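Local coordinates for protein N-alpha-acetyltransferase 30 (Saccharomyces cerevisiae, PDB 6YGA) that acetylates the N-terminal methionine of target proteins, including the L-A virus GAG protein, as the catalytic subunit of the NatC complex, at residues A[76-81]-A[153-158]. Residues are numbered along the deposited sequence; the frame is centred on the assembly and turned at random.
Sequences RLRGYI and KLILPL
Arg-78 reaches across to Ile-155 and Lys-153. Its guanidinium makes both close approaches, and no hydrogen bond joins the two segments directly. The packed side is the one at Ile-155. Arg-78 NH2 lies 3.9 Å from Ile-155 CD1, and the two side chains cross at about a right angle. The arginine gets there by a bend at chi3 (-69°), after CG has left anti to the backbone N. Ile-155 is buried, packed on Met-138 and on Leu-587 of the N-alpha-acetyltransferase 35 chain. Segments 76-81 and 153-158 belong to the mixed sheet of the GNAT fold. They are not neighbours in it, since strand 114-120 runs between them. The contact therefore bridges side chains over that middle strand. Glu-114, at its start, makes a salt bridge with Arg-78 NH2 and another with Arg-76. The other end is looser and wet. The straight chain of Lys-153 brings NZ to 4.0 Å from Arg-78 NH1. Arg-78 NH1 and Lys-153 NZ each donate to one water, whose O lies 3.3 Å from either nitrogen, at the guanidinium edge and in its plane. The shared water and the nearby carboxylate of Glu-114 probably ease the meeting of like charges.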
loop_
_atom_site.group_PDB
_atom_site.type_symbol
_atom_site.label_atom_id
_atom_site.label_comp_id
_atom_site.label_asym_id
_atom_site.label_seq_id
_atom_site.Cartn_x
_atom_site.Cartn_y
_atom_site.Cartn_z
ATOM N N ARG A 76 20.990 10.528 13.479
ATOM C CA ARG A 76 20.822 11.487 12.396
ATOM C C ARG A 76 19.644 12.411 12.663
ATOM O O ARG A 76 18.608 11.983 13.184
ATOM C CB ARG A 76 20.639 10.772 11.048
ATOM C CG ARG A 76 21.911 10.084 10.567
ATOM C CD ARG A 76 21.701 9.267 9.298
ATOM N NE ARG A 76 21.387 10.092 8.132
ATOM C CZ ARG A 76 22.290 10.747 7.407
ATOM N NH1 ARG A 76 23.575 10.692 7.729
ATOM N NH2 ARG A 76 21.908 11.467 6.361
ATOM N N LEU A 77 19.818 13.683 12.311
ATOM C CA LEU A 77 18.758 14.679 12.400
ATOM C C LEU A 77 18.029 14.751 11.066
ATOM O O LEU A 77 18.652 14.995 10.025
ATOM C CB LEU A 77 19.321 16.050 12.766
ATOM C CG LEU A 77 19.637 16.275 14.241
ATOM C CD1 LEU A 77 20.136 17.692 14.479
ATOM C CD2 LEU A 77 18.404 15.988 15.079
ATOM N N ARG A 78 16.712 14.550 11.102
ATOM C CA ARG A 78 15.870 14.552 9.911
ATOM C C ARG A 78 14.996 15.802 9.912
ATOM O O ARG A 78 14.116 15.955 10.768
ATOM C CB ARG A 78 15.010 13.291 9.851
ATOM C CG ARG A 78 13.876 13.373 8.841
ATOM C CD ARG A 78 13.275 12.009 8.563
ATOM N NE ARG A 78 14.205 11.149 7.838
ATOM C CZ ARG A 78 13.950 9.889 7.504
ATOM N NH1 ARG A 78 12.791 9.336 7.831
ATOM N NH2 ARG A 78 14.854 9.180 6.841
ATOM N N GLY A 79 15.250 16.697 8.962
ATOM C CA GLY A 79 14.323 17.774 8.705
ATOM C C GLY A 79 13.111 17.280 7.938
ATOM O O GLY A 79 13.178 16.317 7.175
ATOM N N TYR A 80 11.982 17.952 8.153
ATOM C CA TYR A 80 10.716 17.526 7.569
ATOM C C TYR A 80 9.932 18.740 7.099
ATOM O O TYR A 80 9.770 19.705 7.851
ATOM C CB TYR A 80 9.892 16.719 8.581
ATOM C CG TYR A 80 8.541 16.283 8.066
ATOM C CD1 TYR A 80 8.433 15.281 7.112
ATOM C CD2 TYR A 80 7.375 16.869 8.541
ATOM C CE1 TYR A 80 7.201 14.880 6.639
ATOM C CE2 TYR A 80 6.137 16.473 8.075
ATOM C CZ TYR A 80 6.057 15.480 7.124
ATOM O OH TYR A 80 4.826 15.084 6.657
ATOM N N ILE A 81 9.455 18.692 5.859
ATOM C CA ILE A 81 8.639 19.754 5.280
ATOM C C ILE A 81 7.182 19.326 5.401
ATOM O O ILE A 81 6.728 18.428 4.681
ATOM C CB ILE A 81 9.027 20.034 3.822
ATOM C CG1 ILE A 81 10.482 20.508 3.743
ATOM C CG2 ILE A 81 8.090 21.058 3.198
ATOM C CD1 ILE A 81 10.962 20.802 2.333
ATOM N N LYS A 153 7.911 9.118 -1.124
ATOM C CA LYS A 153 8.704 9.640 -0.022
ATOM C C LYS A 153 10.000 10.187 -0.602
ATOM O O LYS A 153 10.800 9.428 -1.158
ATOM C CB LYS A 153 8.985 8.547 1.009
ATOM C CG LYS A 153 9.689 9.020 2.264
ATOM C CD LYS A 153 9.868 7.875 3.246
ATOM C CE LYS A 153 10.177 8.390 4.636
ATOM N NZ LYS A 153 10.051 7.312 5.654
ATOM N N LEU A 154 10.194 11.499 -0.494
ATOM C CA LEU A 154 11.362 12.167 -1.051
ATOM C C LEU A 154 12.346 12.499 0.061
ATOM O O LEU A 154 11.949 12.961 1.135
ATOM C CB LEU A 154 10.969 13.449 -1.786
ATOM C CG LEU A 154 9.944 13.295 -2.908
ATOM C CD1 LEU A 154 9.639 14.630 -3.572
ATOM C CD2 LEU A 154 10.440 12.292 -3.926
ATOM N N ILE A 155 13.631 12.266 -0.209
ATOM C CA ILE A 155 14.704 12.512 0.747
ATOM C C ILE A 155 15.846 13.228 0.039
ATOM O O ILE A 155 16.252 12.834 -1.060
ATOM C CB ILE A 155 15.205 11.206 1.392
ATOM C CG1 ILE A 155 14.084 10.541 2.189
ATOM C CG2 ILE A 155 16.406 11.477 2.288
ATOM C CD1 ILE A 155 14.539 9.357 2.990
ATOM N N LEU A 156 16.350 14.282 0.667
ATOM C CA LEU A 156 17.512 15.023 0.186
ATOM C C LEU A 156 18.621 14.888 1.216
ATOM O O LEU A 156 18.493 15.418 2.338
ATOM C CB LEU A 156 17.171 16.494 -0.044
ATOM C CG LEU A 156 18.333 17.439 -0.354
ATOM C CD1 LEU A 156 18.879 17.170 -1.749
ATOM C CD2 LEU A 156 17.903 18.894 -0.206
ATOM N N PRO A 157 19.713 14.195 0.896
ATOM C CA PRO A 157 20.775 13.976 1.885
ATOM C C PRO A 157 21.715 15.174 1.958
ATOM O O PRO A 157 22.187 15.683 0.936
ATOM C CB PRO A 157 21.491 12.731 1.356
ATOM C CG PRO A 157 21.326 12.832 -0.117
ATOM C CD PRO A 157 19.999 13.518 -0.380
ATOM N N LEU A 158 21.987 15.625 3.181
ATOM C CA LEU A 158 22.831 16.791 3.393
ATOM C C LEU A 158 24.204 16.435 3.933
ATOM O O LEU A 158 25.172 17.151 3.656
ATOM C CB LEU A 158 22.144 17.774 4.348
ATOM C CG LEU A 158 20.750 18.253 3.925
ATOM C CD1 LEU A 158 20.132 19.130 4.997
ATOM C CD2 LEU A 158 20.810 18.991 2.599
HETATM O O HOH W 1 12.928 6.227 6.738
#